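Side-chain contacts in phosphoglycerate oxidoreductase (Rhizobium etli, PDB 4HY3), which probably acts as an NAD-dependent dehydrogenase of 2-hydroxyacids, with reduction of hydroxypyruvate or glyoxylate as its likely reaction: residues A[57-62]-A[71-76]; A[213-216]-A[220-223]; A[251-256]-A[269-274]. All coordinates share one frame; numbering follows the deposited sequence.

In the fold
From the N terminus the three contacts follow one another in series along the chain, and none encloses or crosses another. Contact 1 closes a short loop in the first domain, between edge strand 57-60 and the turn of helix that leads into strand 77-82. The chain then enters the NAD-binding domain, where contact 2 folds helix 211-216 back on strand 220-221 at one edge of the parallel sheet. Contact 3, whose centre lies about 23 Å from that of contact 2, sets helix 250-254 against the approach to helix 273-281. Contact 1 stands on the other side of the chain's centre, with its own centre about 46 and 51 Å from those of contacts 2 and 3.

Contact 1 (A[57-62]-A[71-76]); sequences EIVEAD and DDILGR
Arg-76 reaches across to Glu-57 and forms the charged half of this contact; Val-59 and Ile-73 form the apolar half. The arginine shows how one long side chain can link a helix turn to a strand. Its CB leaves the backbone toward the strand. Next along, CG passes 3.9 Å from Asp-72 O, and CD runs by the Asp-72 carboxylate, 3.2 Å from its OD1. A bend at chi3 (34°) turns the last part of the chain, so that the guanidinium presents its edge to two acids. Within the helix turn, Arg-76 NH1 gives a nearly straight hydrogen bond to Asp-72 OD1 (2.9 Å, 167° at the hydrogen) and also lies 2.7 Å from Asp-72 OD2, a salt bridge. Arg-76 NH2 makes the crossing, a salt bridge with Glu-57 OE2 at 2.7 Å. The Glu-57 chain is extended beyond CG and meets the arginine at about a right angle; its carboxylate plane is turned 49° from the guanidinium, and OE2 comes nearer to NH2 than OE1 does. With an acid at each terminal nitrogen, the guanidinium is held against rotation. A leucine in place of Arg-76 would probably leave Glu-57 and Asp-72 as two acids without the positive charge between them, and remove the salt bridge that links the strand to the helix turn. Beside this network, Val-59 CG1 rests 4.4 Å from Ile-73 CG2, a modest apolar touch at the surface. Strand 57-60 is the outermost parallel strand on this side of its sheet, hydrogen-bonded to strand 30-34, while helix 73-76 runs directly into strand 77-82 on the far side of 30-34; the contact therefore spans that intervening strand, and both Glu-57 and Arg-76 rest on its Leu-30.

Contact 2 (A[213-216]-A[220-223]); sequences MLEE and EPAS
Leu-214 and Pro-221 approach to 6.1 Å between CA atoms, and Glu-215 and Glu-220 to 6.0 Å, so the helix lies close beside the strand that follows it. Pro-221 is the centre of the packing and takes side chains from two successive helix residues. Leu-214 slides past the proline in the opposite direction: its CB lies 4.2 Å from Pro-221 CD, while its tip methyl CD1 lies further round the same side of the ring, 3.5 Å from Pro-221 CB and 3.6 Å from Pro-221 CA. This is purely apolar packing. The arrangement belongs to a beta-alpha-beta unit of the Rossmann-type NAD-binding domain, in which the chain leaves strand 201-205, forms helix 211-216 and returns as strand 220-221, an outermost strand of the parallel sheet. Leu-214 is the buried member of the group; it also packs on Val-204 of the neighbouring strand and on Phe-184, Leu-209 and Val-219. Glu-215 touches with its aliphatic part. With CG anti to its carbonyl carbon (chi1 -75°), the chain crosses the proline at about a right angle, and Glu-215 CG lies 4.1 Å from Pro-221 CD. The chain continues extended beyond CG, and the touch on the proline is made by that methylene and not by the carboxylate. Glu-220 points the other way, away from the helix, and its OE2 forms a salt bridge with Arg-201. On the helix, selenomethionine Met-213 packs against Met-344 of the second subunit.

Contact 3 (A[251-256]-A[269-274]); sequences EAFSSM and DVVDFD
Phe-253 carries the whole of the helix side of this contact, and meets Val-271 and Asp-272 with the outer part of its ring. The apolar interaction is a single loose touch: ring atom CZ of Phe-253 lies 4.4 Å from Val-271 CG1, with the methyl approaching obliquely. The ring gets there because CG stands anti to the carbonyl carbon of Phe-253 (chi1 -74°), on a CB that already points toward the loop. Val-271 in turn leans on Leu-248, just ahead of the helix. A second kind of approach involves backbone oxygen: Asp-272 O comes within 4.2 Å of Phe-253 CE2, again at an oblique slant, a van der Waals neighbour of the ring and not a hydrogen-bond partner. The polar interactions serve the loop itself. Asp-272 occupies the N-cap position of helix 273-281, and its OD2 accepts a hydrogen bond from Ala-275 N, the classical way for a side chain to satisfy an amide of the first helical turn. Its carboxylate is thus engaged by the helix start, while its carbonyl faces the phenylalanine. Backbone bonds of Val-270 with Phe-247 and of Asp-272 with Leu-248 tie the same loop to the chain leading into helix 250-254. Around the contact, the NAD-binding domain closes in on the aromatic ring: Phe-253 meets Phe-262 of strand 261-264 in a T-shaped (edge-to-face) stack and packs on Leu-276 and Ala-279, so that this one side chain of helix 250-254 packs against both the parallel sheet and helix 273-281.

Contact 1 (A[57-62]-A[71-76])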
loop_
_atom_site.group_PDB
_atom_site.type_symbol
_atom_site.label_atom_id
_atom_site.label_comp_id
_atom_site.label_asym_id
_atom_site.label_seq_id
_atom_site.Cartn_x
_atom_site.Cartn_y
_atom_site.Cartn_z
ATOM N N GLU A 57 36.106 20.685 -2.770
ATOM C CA GLU A 57 37.471 20.349 -2.412
ATOM C C GLU A 57 37.426 19.530 -1.143
ATOM O O GLU A 57 37.098 20.053 -0.047
ATOM C CB GLU A 57 38.279 21.575 -2.079
ATOM C CG GLU A 57 38.017 22.785 -2.940
ATOM C CD GLU A 57 38.780 24.007 -2.450
ATOM O OE1 GLU A 57 38.366 25.131 -2.886
ATOM O OE2 GLU A 57 39.764 23.823 -1.647
ATOM N N ILE A 58 37.758 18.250 -1.274
ATOM C CA ILE A 58 37.762 17.370 -0.118
ATOM C C ILE A 58 39.161 17.071 0.357
ATOM O O ILE A 58 39.824 16.233 -0.232
ATOM C CB ILE A 58 37.024 16.072 -0.423
ATOM C CG1 ILE A 58 35.532 16.358 -0.445
ATOM C CG2 ILE A 58 37.354 14.981 0.591
ATOM C CD1 ILE A 58 35.017 16.255 -1.838
ATOM N N VAL A 59 39.618 17.770 1.396
ATOM C CA VAL A 59 40.956 17.534 1.967
ATOM C C VAL A 59 40.906 16.469 3.053
ATOM O O VAL A 59 40.249 16.642 4.100
ATOM C CB VAL A 59 41.705 18.838 2.436
ATOM C CG1 VAL A 59 40.844 20.072 2.343
ATOM C CG2 VAL A 59 42.300 18.711 3.821
ATOM N N GLU A 60 41.574 15.353 2.771
ATOM C CA GLU A 60 41.790 14.308 3.787
ATOM C C GLU A 60 42.706 14.835 4.879
ATOM O O GLU A 60 43.632 15.590 4.619
ATOM C CB GLU A 60 42.334 13.036 3.164
ATOM C CG GLU A 60 41.235 12.024 2.860
ATOM C CD GLU A 60 41.561 11.153 1.662
ATOM O OE1 GLU A 60 42.093 11.698 0.697
ATOM O OE2 GLU A 60 41.300 9.934 1.660
ATOM N N ALA A 61 42.388 14.490 6.104
ATOM C CA ALA A 61 42.993 15.076 7.253
ATOM C C ALA A 61 43.012 14.039 8.346
ATOM O O ALA A 61 42.222 13.099 8.358
ATOM C CB ALA A 61 42.190 16.264 7.709
ATOM N N ASP A 62 43.938 14.232 9.269
ATOM C CA ASP A 62 44.183 13.328 10.362
ATOM C C ASP A 62 43.196 13.690 11.441
ATOM O O ASP A 62 43.194 14.808 11.914
ATOM C CB ASP A 62 45.627 13.557 10.813
ATOM C CG ASP A 62 45.987 12.874 12.123
ATOM O OD1 ASP A 62 47.093 13.224 12.626
ATOM O OD2 ASP A 62 45.218 12.012 12.645
ATOM N N ASP A 71 45.599 27.096 8.509
ATOM C CA ASP A 71 44.782 28.190 9.040
ATOM C C ASP A 71 43.960 28.812 7.898
ATOM O O ASP A 71 42.916 29.430 8.125
ATOM C CB ASP A 71 45.688 29.234 9.685
ATOM C CG ASP A 71 44.981 30.045 10.741
ATOM O OD1 ASP A 71 44.803 31.256 10.495
ATOM O OD2 ASP A 71 44.615 29.479 11.807
ATOM N N ASP A 72 44.450 28.629 6.670
ATOM C CA ASP A 72 43.668 28.846 5.462
ATOM C C ASP A 72 42.565 27.800 5.285
ATOM O O ASP A 72 41.413 28.153 5.006
ATOM C CB ASP A 72 44.568 28.807 4.231
ATOM C CG ASP A 72 43.776 28.823 2.923
ATOM O OD1 ASP A 72 42.701 29.459 2.859
ATOM O OD2 ASP A 72 44.228 28.195 1.944
ATOM N N ILE A 73 42.930 26.517 5.394
ATOM C CA ILE A 73 41.960 25.422 5.222
ATOM C C ILE A 73 40.806 25.625 6.221
ATOM O O ILE A 73 39.649 25.653 5.834
ATOM C CB ILE A 73 42.635 24.013 5.269
ATOM C CG1 ILE A 73 43.232 23.660 3.898
ATOM C CG2 ILE A 73 41.662 22.907 5.659
ATOM C CD1 ILE A 73 44.393 22.681 3.947
ATOM N N LEU A 74 41.130 25.866 7.485
ATOM C CA LEU A 74 40.114 26.036 8.524
ATOM C C LEU A 74 39.196 27.246 8.324
ATOM O O LEU A 74 38.082 27.281 8.836
ATOM C CB LEU A 74 40.796 26.100 9.880
ATOM C CG LEU A 74 41.482 24.775 10.174
ATOM C CD1 LEU A 74 42.607 24.939 11.185
ATOM C CD2 LEU A 74 40.449 23.762 10.640
ATOM N N GLY A 75 39.673 28.235 7.580
ATOM C CA GLY A 75 38.924 29.459 7.384
ATOM C C GLY A 75 37.742 29.269 6.473
ATOM O O GLY A 75 36.717 29.948 6.632
ATOM N N ARG A 76 37.884 28.327 5.535
ATOM C CA ARG A 76 36.925 28.100 4.466
ATOM C C ARG A 76 36.040 26.832 4.629
ATOM O O ARG A 76 35.041 26.676 3.922
ATOM C CB ARG A 76 37.686 27.998 3.156
ATOM C CG ARG A 76 38.434 29.254 2.740
ATOM C CD ARG A 76 39.698 28.954 1.925
ATOM N NE ARG A 76 39.565 27.780 1.066
ATOM C CZ ARG A 76 40.589 27.020 0.672
ATOM N NH1 ARG A 76 41.829 27.323 1.041
ATOM N NH2 ARG A 76 40.377 25.953 -0.100
#

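Contact 2 (A[213-216]-A[220-223])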
loop_
_atom_site.group_PDB
_atom_site.type_symbol
_atom_site.label_atom_id
_atom_site.label_comp_id
_atom_site.label_asym_id
_atom_site.label_seq_id
_atom_site.Cartn_x
_atom_site.Cartn_y
_atom_site.Cartn_z
HETATM N N MSE A 213 1.755 8.930 16.645
HETATM C CA MSE A 213 2.775 8.770 15.605
HETATM C C MSE A 213 2.876 7.311 15.274
HETATM O O MSE A 213 3.076 6.958 14.128
HETATM C CB MSE A 213 4.106 9.365 16.033
HETATM C CG MSE A 213 3.957 10.789 16.553
HETATM SE SE MSE A 213 5.485 11.901 15.976
HETATM C CE MSE A 213 5.027 12.176 14.073
ATOM N N LEU A 214 2.710 6.456 16.274
ATOM C CA LEU A 214 2.653 5.025 16.051
ATOM C C LEU A 214 1.476 4.636 15.169
ATOM O O LEU A 214 1.634 3.920 14.180
ATOM C CB LEU A 214 2.587 4.261 17.379
ATOM C CG LEU A 214 3.864 4.186 18.224
ATOM C CD1 LEU A 214 3.555 3.462 19.516
ATOM C CD2 LEU A 214 5.023 3.497 17.518
ATOM N N GLU A 215 0.294 5.105 15.541
ATOM C CA GLU A 215 -0.922 4.805 14.792
ATOM C C GLU A 215 -0.757 5.148 13.302
ATOM O O GLU A 215 -1.224 4.404 12.444
ATOM C CB GLU A 215 -2.135 5.548 15.388
ATOM C CG GLU A 215 -2.701 4.997 16.699
ATOM C CD GLU A 215 -3.654 5.981 17.399
ATOM O OE1 GLU A 215 -4.098 6.957 16.747
ATOM O OE2 GLU A 215 -3.971 5.787 18.602
ATOM N N GLU A 216 -0.078 6.256 13.009
ATOM C CA GLU A 216 0.107 6.732 11.626
ATOM C C GLU A 216 1.256 6.044 10.877
ATOM O O GLU A 216 1.390 6.189 9.660
ATOM C CB GLU A 216 0.281 8.252 11.605
ATOM C CG GLU A 216 -1.045 8.983 11.765
ATOM C CD GLU A 216 -0.952 10.271 12.584
ATOM O OE1 GLU A 216 0.148 10.596 13.096
ATOM O OE2 GLU A 216 -1.988 10.959 12.719
ATOM N N GLU A 220 -0.053 -0.621 16.275
ATOM C CA GLU A 220 -0.849 -0.517 17.481
ATOM C C GLU A 220 0.024 -0.296 18.733
ATOM O O GLU A 220 0.670 -1.236 19.229
ATOM C CB GLU A 220 -1.675 -1.792 17.622
ATOM C CG GLU A 220 -2.718 -1.777 18.722
ATOM C CD GLU A 220 -3.547 -3.041 18.710
ATOM O OE1 GLU A 220 -3.802 -3.565 17.600
ATOM O OE2 GLU A 220 -3.933 -3.517 19.802
ATOM N N PRO A 221 0.036 0.949 19.253
ATOM C CA PRO A 221 0.792 1.313 20.453
ATOM C C PRO A 221 0.320 0.453 21.583
ATOM O O PRO A 221 -0.884 0.296 21.744
ATOM C CB PRO A 221 0.373 2.757 20.720
ATOM C CG PRO A 221 -0.844 3.007 19.884
ATOM C CD PRO A 221 -0.732 2.085 18.713
ATOM N N ALA A 222 1.238 -0.109 22.356
ATOM C CA ALA A 222 0.860 -1.134 23.311
ATOM C C ALA A 222 1.803 -1.251 24.520
ATOM O O ALA A 222 2.925 -0.742 24.531
ATOM C CB ALA A 222 0.689 -2.481 22.605
ATOM N N SER A 223 1.314 -1.916 25.553
ATOM C CA SER A 223 2.072 -2.140 26.747
ATOM C C SER A 223 3.106 -3.172 26.410
ATOM O O SER A 223 2.900 -3.969 25.499
ATOM C CB SER A 223 1.139 -2.729 27.775
ATOM O OG SER A 223 -0.176 -2.443 27.370
#

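Contact 3 (A[251-256]-A[269-274])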
loop_
_atom_site.group_PDB
_atom_site.type_symbol
_atom_site.label_atom_id
_atom_site.label_comp_id
_atom_site.label_asym_id
_atom_site.label_seq_id
_atom_site.Cartn_x
_atom_site.Cartn_y
_atom_site.Cartn_z
ATOM N N GLU A 251 11.393 -14.404 33.874
ATOM C CA GLU A 251 9.986 -14.179 34.177
ATOM C C GLU A 251 9.266 -13.593 32.956
ATOM O O GLU A 251 8.135 -13.970 32.632
ATOM C CB GLU A 251 9.900 -13.268 35.407
ATOM C CG GLU A 251 8.560 -13.243 36.110
ATOM C CD GLU A 251 7.654 -12.166 35.561
ATOM O OE1 GLU A 251 7.976 -10.970 35.752
ATOM O OE2 GLU A 251 6.626 -12.517 34.936
ATOM N N ALA A 252 9.939 -12.682 32.268
ATOM C CA ALA A 252 9.444 -12.171 30.998
ATOM C C ALA A 252 9.224 -13.279 29.953
ATOM O O ALA A 252 8.238 -13.256 29.223
ATOM C CB ALA A 252 10.395 -11.122 30.460
ATOM N N PHE A 253 10.126 -14.252 29.890
ATOM C CA PHE A 253 10.019 -15.289 28.865
ATOM C C PHE A 253 8.833 -16.243 29.003
ATOM O O PHE A 253 8.077 -16.430 28.059
ATOM C CB PHE A 253 11.334 -16.037 28.700
ATOM C CG PHE A 253 12.378 -15.230 27.992
ATOM C CD1 PHE A 253 12.238 -14.925 26.633
ATOM C CD2 PHE A 253 13.486 -14.744 28.676
ATOM C CE1 PHE A 253 13.193 -14.165 25.975
ATOM C CE2 PHE A 253 14.439 -13.983 28.022
ATOM C CZ PHE A 253 14.293 -13.695 26.672
ATOM N N SER A 254 8.682 -16.841 30.182
ATOM C CA SER A 254 7.481 -17.609 30.541
ATOM C C SER A 254 6.171 -16.847 30.258
ATOM O O SER A 254 5.175 -17.436 29.852
ATOM C CB SER A 254 7.542 -17.986 32.026
ATOM O OG SER A 254 7.940 -16.868 32.832
ATOM N N SER A 255 6.176 -15.534 30.467
ATOM C CA SER A 255 5.002 -14.709 30.225
ATOM C C SER A 255 4.447 -14.813 28.793
ATOM O O SER A 255 3.383 -14.263 28.494
ATOM C CB SER A 255 5.345 -13.256 30.560
ATOM O OG SER A 255 4.644 -12.346 29.727
HETATM N N MSE A 256 5.175 -15.505 27.919
HETATM C CA MSE A 256 4.893 -15.509 26.479
HETATM C C MSE A 256 3.838 -16.530 26.116
HETATM O O MSE A 256 3.337 -17.241 26.979
HETATM C CB MSE A 256 6.215 -15.736 25.704
HETATM C CG MSE A 256 6.914 -14.417 25.304
HETATM SE SE MSE A 256 8.789 -14.557 24.637
HETATM C CE MSE A 256 9.489 -12.819 25.251
ATOM N N ASP A 269 22.534 -6.742 25.792
ATOM C CA ASP A 269 22.527 -6.431 27.206
ATOM C C ASP A 269 21.117 -6.239 27.824
ATOM O O ASP A 269 20.989 -6.077 29.038
ATOM C CB ASP A 269 23.511 -5.278 27.533
ATOM C CG ASP A 269 23.139 -3.943 26.870
ATOM O OD1 ASP A 269 21.950 -3.714 26.577
ATOM O OD2 ASP A 269 24.046 -3.101 26.671
ATOM N N VAL A 270 20.072 -6.297 26.995
ATOM C CA VAL A 270 18.697 -6.031 27.458
ATOM C C VAL A 270 17.966 -7.262 27.998
ATOM O O VAL A 270 16.978 -7.113 28.733
ATOM C CB VAL A 270 17.814 -5.361 26.370
ATOM C CG1 VAL A 270 18.513 -4.155 25.781
ATOM C CG2 VAL A 270 17.438 -6.337 25.271
ATOM N N VAL A 271 18.442 -8.454 27.610
ATOM C CA VAL A 271 17.825 -9.751 27.970
ATOM C C VAL A 271 18.763 -10.509 28.870
ATOM O O VAL A 271 19.966 -10.257 28.834
ATOM C CB VAL A 271 17.559 -10.690 26.745
ATOM C CG1 VAL A 271 16.564 -10.072 25.767
ATOM C CG2 VAL A 271 18.863 -11.153 26.066
ATOM N N ASP A 272 18.231 -11.451 29.648
ATOM C CA ASP A 272 19.108 -12.380 30.336
ATOM C C ASP A 272 19.354 -13.577 29.458
ATOM O O ASP A 272 18.448 -14.364 29.199
ATOM C CB ASP A 272 18.602 -12.807 31.710
ATOM C CG ASP A 272 19.646 -13.621 32.455
ATOM O OD1 ASP A 272 20.298 -13.059 33.363
ATOM O OD2 ASP A 272 19.863 -14.801 32.084
ATOM N N PHE A 273 20.587 -13.726 29.002
ATOM C CA PHE A 273 20.821 -14.719 27.977
ATOM C C PHE A 273 20.461 -16.116 28.450
ATOM O O PHE A 273 19.689 -16.822 27.787
ATOM C CB PHE A 273 22.230 -14.648 27.389
ATOM C CG PHE A 273 22.237 -14.758 25.898
ATOM C CD1 PHE A 273 22.197 -13.616 25.109
ATOM C CD2 PHE A 273 22.199 -16.000 25.276
ATOM C CE1 PHE A 273 22.157 -13.714 23.727
ATOM C CE2 PHE A 273 22.166 -16.108 23.896
ATOM C CZ PHE A 273 22.140 -14.964 23.122
ATOM N N ASP A 274 20.982 -16.494 29.618
ATOM C CA ASP A 274 20.744 -17.828 30.172
ATOM C C ASP A 274 19.271 -17.987 30.537
ATOM O O ASP A 274 18.742 -19.092 30.490
ATOM C CB ASP A 274 21.643 -18.124 31.383
ATOM C CG ASP A 274 22.943 -17.315 31.377
ATOM O OD1 ASP A 274 24.019 -17.904 31.116
ATOM O OD2 ASP A 274 22.881 -16.089 31.642
#